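Local structure of alpha-rhamnosidase (Dictyoglomus thermophilum, 6I60) at residues 631-642 and 657-668. The protein probably hydrolyses terminal non-reducing alpha-L-rhamnose residues from alpha-L-rhamnosides. Numbering follows the deposited sequence.
With AE3 (2-(2-ethoxyethoxy)ethanol), chain G.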
loop_
_atom_site.group_PDB
_atom_site.type_symbol
_atom_site.label_atom_id
_atom_site.label_comp_id
_atom_site.label_asym_id
_atom_site.label_seq_id
_atom_site.Cartn_x
_atom_site.Cartn_y
_atom_site.Cartn_z
ATOM N N THR A 631 26.501 -4.767 0.765
ATOM C CA THR A 631 26.870 -5.893 -0.083
ATOM C C THR A 631 25.826 -6.997 -0.020
ATOM O O THR A 631 25.638 -7.728 -0.998
ATOM C CB THR A 631 28.246 -6.421 0.322
ATOM O OG1 THR A 631 29.138 -5.316 0.524
ATOM C CG2 THR A 631 28.814 -7.320 -0.756
ATOM N N PHE A 632 25.138 -7.128 1.118
ATOM C CA PHE A 632 24.036 -8.080 1.223
ATOM C C PHE A 632 22.963 -7.788 0.183
ATOM O O PHE A 632 22.430 -8.709 -0.448
ATOM C CB PHE A 632 23.454 -8.038 2.639
ATOM C CG PHE A 632 22.121 -8.725 2.780
ATOM C CD1 PHE A 632 20.939 -8.005 2.676
ATOM C CD2 PHE A 632 22.049 -10.083 3.046
ATOM C CE1 PHE A 632 19.713 -8.633 2.816
ATOM C CE2 PHE A 632 20.825 -10.713 3.191
ATOM C CZ PHE A 632 19.657 -9.987 3.074
ATOM N N TYR A 633 22.639 -6.509 -0.016
ATOM C CA TYR A 633 21.618 -6.139 -0.987
ATOM C C TYR A 633 22.164 -6.057 -2.405
ATOM O O TYR A 633 21.381 -6.123 -3.359
ATOM C CB TYR A 633 20.972 -4.811 -0.584
ATOM C CG TYR A 633 19.841 -4.986 0.407
ATOM C CD1 TYR A 633 18.612 -5.491 0.002
ATOM C CD2 TYR A 633 20.007 -4.665 1.748
ATOM C CE1 TYR A 633 17.575 -5.663 0.901
ATOM C CE2 TYR A 633 18.975 -4.831 2.658
ATOM C CZ TYR A 633 17.761 -5.331 2.227
ATOM O OH TYR A 633 16.727 -5.504 3.120
ATOM N N PHE A 634 23.482 -5.919 -2.568
ATOM C CA PHE A 634 24.070 -6.027 -3.899
ATOM C C PHE A 634 23.949 -7.453 -4.422
ATOM O O PHE A 634 23.560 -7.672 -5.575
ATOM C CB PHE A 634 25.533 -5.584 -3.866
ATOM C CG PHE A 634 26.189 -5.560 -5.217
ATOM C CD1 PHE A 634 25.475 -5.181 -6.342
ATOM C CD2 PHE A 634 27.519 -5.916 -5.361
ATOM C CE1 PHE A 634 26.077 -5.156 -7.587
ATOM C CE2 PHE A 634 28.128 -5.894 -6.603
ATOM C CZ PHE A 634 27.406 -5.514 -7.717
ATOM N N TYR A 635 24.277 -8.436 -3.582
ATOM C CA TYR A 635 24.053 -9.829 -3.951
ATOM C C TYR A 635 22.565 -10.114 -4.111
ATOM O O TYR A 635 22.161 -10.863 -5.008
ATOM C CB TYR A 635 24.678 -10.749 -2.901
ATOM C CG TYR A 635 24.412 -12.224 -3.110
ATOM C CD1 TYR A 635 25.256 -12.996 -3.892
ATOM C CD2 TYR A 635 23.324 -12.845 -2.512
ATOM C CE1 TYR A 635 25.019 -14.344 -4.081
ATOM C CE2 TYR A 635 23.077 -14.192 -2.699
ATOM C CZ TYR A 635 23.932 -14.936 -3.482
ATOM O OH TYR A 635 23.698 -16.277 -3.674
ATOM N N HIS A 636 21.736 -9.516 -3.252
ATOM C CA HIS A 636 20.294 -9.721 -3.342
ATOM C C HIS A 636 19.742 -9.200 -4.663
ATOM O O HIS A 636 18.937 -9.873 -5.318
ATOM C CB HIS A 636 19.600 -9.043 -2.158
ATOM C CG HIS A 636 18.118 -9.255 -2.115
ATOM N ND1 HIS A 636 17.241 -8.550 -2.911
ATOM C CD2 HIS A 636 17.358 -10.085 -1.362
ATOM C CE1 HIS A 636 16.006 -8.942 -2.657
ATOM N NE2 HIS A 636 16.048 -9.872 -1.720
ATOM N N ASP A 637 20.170 -8.004 -5.077
ATOM C CA ASP A 637 19.640 -7.413 -6.300
ATOM C C ASP A 637 20.085 -8.178 -7.539
ATOM O O ASP A 637 19.330 -8.270 -8.513
ATOM C CB ASP A 637 20.056 -5.944 -6.399
ATOM C CG ASP A 637 19.296 -5.055 -5.427
ATOM O OD1 ASP A 637 19.589 -3.841 -5.363
ATOM O OD2 ASP A 637 18.404 -5.575 -4.724
ATOM N N VAL A 638 21.292 -8.738 -7.518
ATOM C CA VAL A 638 21.802 -9.456 -8.680
ATOM C C VAL A 638 21.199 -10.855 -8.764
ATOM O O VAL A 638 20.916 -11.356 -9.859
ATOM C CB VAL A 638 23.342 -9.492 -8.633
ATOM C CG1 VAL A 638 23.899 -10.359 -9.745
ATOM C CG2 VAL A 638 23.903 -8.081 -8.729
ATOM N N ILE A 639 20.977 -11.503 -7.618
ATOM C CA ILE A 639 20.446 -12.864 -7.627
ATOM C C ILE A 639 19.008 -12.876 -8.134
ATOM O O ILE A 639 18.645 -13.685 -8.996
ATOM C CB ILE A 639 20.557 -13.493 -6.226
ATOM C CG1 ILE A 639 21.900 -14.200 -6.072
ATOM C CG2 ILE A 639 19.432 -14.492 -5.988
ATOM C CD1 ILE A 639 22.041 -15.418 -6.958
ATOM N N THR A 640 18.169 -11.976 -7.611
ATOM C CA THR A 640 16.773 -11.953 -8.034
ATOM C C THR A 640 16.626 -11.433 -9.460
ATOM O O THR A 640 15.669 -11.798 -10.152
ATOM C CB THR A 640 15.936 -11.110 -7.071
ATOM O OG1 THR A 640 16.257 -9.726 -7.243
ATOM C CG2 THR A 640 16.202 -11.517 -5.625
ATOM N N LEU A 641 17.553 -10.586 -9.915
ATOM C CA LEU A 641 17.532 -10.161 -11.311
ATOM C C LEU A 641 17.869 -11.319 -12.239
ATOM O O LEU A 641 17.242 -11.481 -13.292
ATOM C CB LEU A 641 18.499 -9.002 -11.534
ATOM C CG LEU A 641 18.554 -8.467 -12.968
ATOM C CD1 LEU A 641 17.180 -8.000 -13.419
ATOM C CD2 LEU A 641 19.563 -7.339 -13.087
ATOM N N SER A 642 18.859 -12.135 -11.867
ATOM C CA SER A 642 19.151 -13.334 -12.642
ATOM C C SER A 642 17.992 -14.321 -12.590
ATOM O O SER A 642 17.796 -15.098 -13.531
ATOM C CB SER A 642 20.436 -13.990 -12.136
ATOM O OG SER A 642 20.161 -14.943 -11.126
ATOM N N TYR A 657 24.332 -12.608 -14.731
ATOM C CA TYR A 657 24.084 -12.212 -13.355
ATOM C C TYR A 657 24.316 -13.310 -12.397
ATOM O O TYR A 657 24.719 -13.111 -11.302
ATOM C CB TYR A 657 22.691 -11.664 -13.198
ATOM C CG TYR A 657 22.594 -10.362 -13.865
ATOM C CD1 TYR A 657 23.448 -9.379 -13.553
ATOM C CD2 TYR A 657 21.693 -10.138 -14.848
ATOM C CE1 TYR A 657 23.394 -8.191 -14.184
ATOM C CE2 TYR A 657 21.642 -8.948 -15.491
ATOM C CZ TYR A 657 22.506 -7.993 -15.145
ATOM O OH TYR A 657 22.478 -6.802 -15.746
ATOM N N SER A 658 24.135 -14.514 -12.852
ATOM C CA SER A 658 24.375 -15.637 -12.030
ATOM C C SER A 658 25.831 -15.685 -11.734
ATOM O O SER A 658 26.186 -15.942 -10.634
ATOM C CB SER A 658 23.938 -16.863 -12.752
ATOM O OG SER A 658 23.645 -17.856 -11.841
ATOM N N GLU A 659 26.677 -15.465 -12.733
ATOM C CA GLU A 659 28.108 -15.412 -12.588
ATOM C C GLU A 659 28.523 -14.273 -11.717
ATOM O O GLU A 659 29.420 -14.388 -10.947
ATOM C CB GLU A 659 28.726 -15.122 -13.916
ATOM C CG GLU A 659 28.888 -16.286 -14.842
ATOM C CD GLU A 659 29.709 -15.936 -16.058
ATOM O OE1 GLU A 659 29.843 -16.803 -16.924
ATOM O OE2 GLU A 659 30.228 -14.812 -16.147
ATOM N N LEU A 660 27.862 -13.149 -11.813
ATOM C CA LEU A 660 28.262 -12.024 -11.013
ATOM C C LEU A 660 27.895 -12.194 -9.591
ATOM O O LEU A 660 28.565 -11.725 -8.745
ATOM C CB LEU A 660 27.679 -10.746 -11.554
ATOM C CG LEU A 660 27.782 -9.515 -10.689
ATOM C CD1 LEU A 660 29.179 -8.998 -10.671
ATOM C CD2 LEU A 660 26.876 -8.457 -11.223
ATOM N N ALA A 661 26.823 -12.910 -9.329
ATOM C CA ALA A 661 26.359 -13.191 -8.000
ATOM C C ALA A 661 27.356 -14.041 -7.300
ATOM O O ALA A 661 27.658 -13.836 -6.169
ATOM C CB ALA A 661 25.048 -13.889 -8.075
ATOM N N ASP A 662 27.924 -14.994 -7.997
ATOM C CA ASP A 662 28.985 -15.791 -7.454
ATOM C C ASP A 662 30.195 -14.933 -7.122
ATOM O O ASP A 662 30.869 -15.232 -6.199
ATOM C CB ASP A 662 29.383 -16.864 -8.429
ATOM C CG ASP A 662 28.775 -18.174 -8.111
ATOM O OD1 ASP A 662 27.768 -18.530 -8.714
ATOM O OD2 ASP A 662 29.297 -18.867 -7.241
ATOM N N LYS A 663 30.422 -13.880 -7.852
ATOM C CA LYS A 663 31.551 -13.081 -7.521
ATOM C C LYS A 663 31.360 -12.471 -6.131
ATOM O O LYS A 663 32.230 -12.488 -5.334
ATOM C CB LYS A 663 31.813 -12.047 -8.632
ATOM N N ILE A 664 30.190 -11.954 -5.855
ATOM C CA ILE A 664 29.863 -11.313 -4.618
ATOM C C ILE A 664 29.970 -12.250 -3.440
ATOM O O ILE A 664 30.774 -12.048 -2.583
ATOM C CB ILE A 664 28.543 -10.586 -4.798
ATOM C CG1 ILE A 664 28.597 -9.875 -6.117
ATOM C CG2 ILE A 664 28.368 -9.529 -3.770
ATOM C CD1 ILE A 664 27.399 -9.072 -6.451
ATOM N N LYS A 665 29.140 -13.249 -3.351
ATOM C CA LYS A 665 29.322 -14.241 -2.298
ATOM C C LYS A 665 30.794 -14.427 -1.943
ATOM O O LYS A 665 31.197 -14.238 -0.790
ATOM C CB LYS A 665 28.700 -15.563 -2.757
ATOM C CG LYS A 665 28.911 -16.743 -1.834
ATOM C CD LYS A 665 27.837 -17.794 -2.074
ATOM C CE LYS A 665 28.365 -19.203 -1.841
ATOM N NZ LYS A 665 28.725 -19.889 -3.118
ATOM N N SER A 666 31.615 -14.806 -2.927
ATOM C CA SER A 666 33.016 -15.113 -2.643
ATOM C C SER A 666 33.764 -13.884 -2.140
ATOM O O SER A 666 34.644 -13.996 -1.279
ATOM C CB SER A 666 33.697 -15.684 -3.886
ATOM O OG SER A 666 33.398 -14.915 -5.037
ATOM N N ALA A 667 33.429 -12.704 -2.662
ATOM C CA ALA A 667 34.020 -11.474 -2.150
ATOM C C ALA A 667 33.410 -11.067 -0.816
ATOM O O ALA A 667 34.097 -10.472 0.022
ATOM C CB ALA A 667 33.861 -10.349 -3.174
ATOM N N PHE A 668 32.127 -11.376 -0.607
ATOM C CA PHE A 668 31.487 -11.116 0.679
ATOM C C PHE A 668 32.138 -11.929 1.788
ATOM O O PHE A 668 32.366 -11.421 2.893
ATOM C CB PHE A 668 29.992 -11.433 0.578
ATOM C CG PHE A 668 29.211 -11.169 1.829
ATOM C CD1 PHE A 668 28.989 -12.181 2.749
ATOM C CD2 PHE A 668 28.662 -9.920 2.067
ATOM C CE1 PHE A 668 28.258 -11.946 3.896
ATOM C CE2 PHE A 668 27.928 -9.680 3.213
ATOM C CZ PHE A 668 27.726 -10.697 4.129
HETATM C C1 AE3 G . 37.386 -12.304 -14.737
HETATM C C2 AE3 G . 35.987 -12.675 -15.192
HETATM O O2 AE3 G . 35.053 -11.757 -14.621
HETATM C C3 AE3 G . 33.872 -12.400 -14.144
HETATM C C4 AE3 G . 32.833 -12.489 -15.251
HETATM O O3 AE3 G . 31.578 -11.962 -14.837
HETATM C C5 AE3 G . 31.719 -10.909 -13.921
HETATM C C6 AE3 G . 30.772 -9.825 -14.308
HETATM O O4 AE3 G . 31.207 -8.704 -13.564
#
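Ile664 and Val638 interlock at the centre of this buried contact, each a knob in a hole of the other helix. Ile664 sits among Thr631, Phe634, Tyr635 and Val638; its CG1, anti to the carbonyl carbon (chi1 -44°), carries CD1 over one face of the Phe634 ring in a CH-pi contact, 3.6 Å from the ring centroid. Val638 points the other way, among Tyr657, Leu660, Ala661 and Ile664, with CG1 3.8 Å from CD2 of Leu660. Ala661 takes CD1 of Ile639 on its CB at 3.6 Å. The segments, on the consecutive helices 626-648 and 651-672 of the six-hairpin glycosidase domain, an (alpha/alpha)6 barrel in this family, run nearly antiparallel, at 157°, their axes 8.4 Å apart. Toward one end, Leu641 lays CD2 over a face of the Tyr657 ring, 3.8 Å from its centroid, and ring atom CD1 of Tyr657 lies 4.0 Å from Val638 CG1. A serine in place of Tyr657 would probably leave Leu641 CD2 without its aromatic cover and open a gap beside Val638. Tyr635, its ring edge against Ala661 O, forms a closely packed margin; the looser side belongs to Lys665, whose CB lies 4.1 Å from Tyr635 CE1 before its chain leads away.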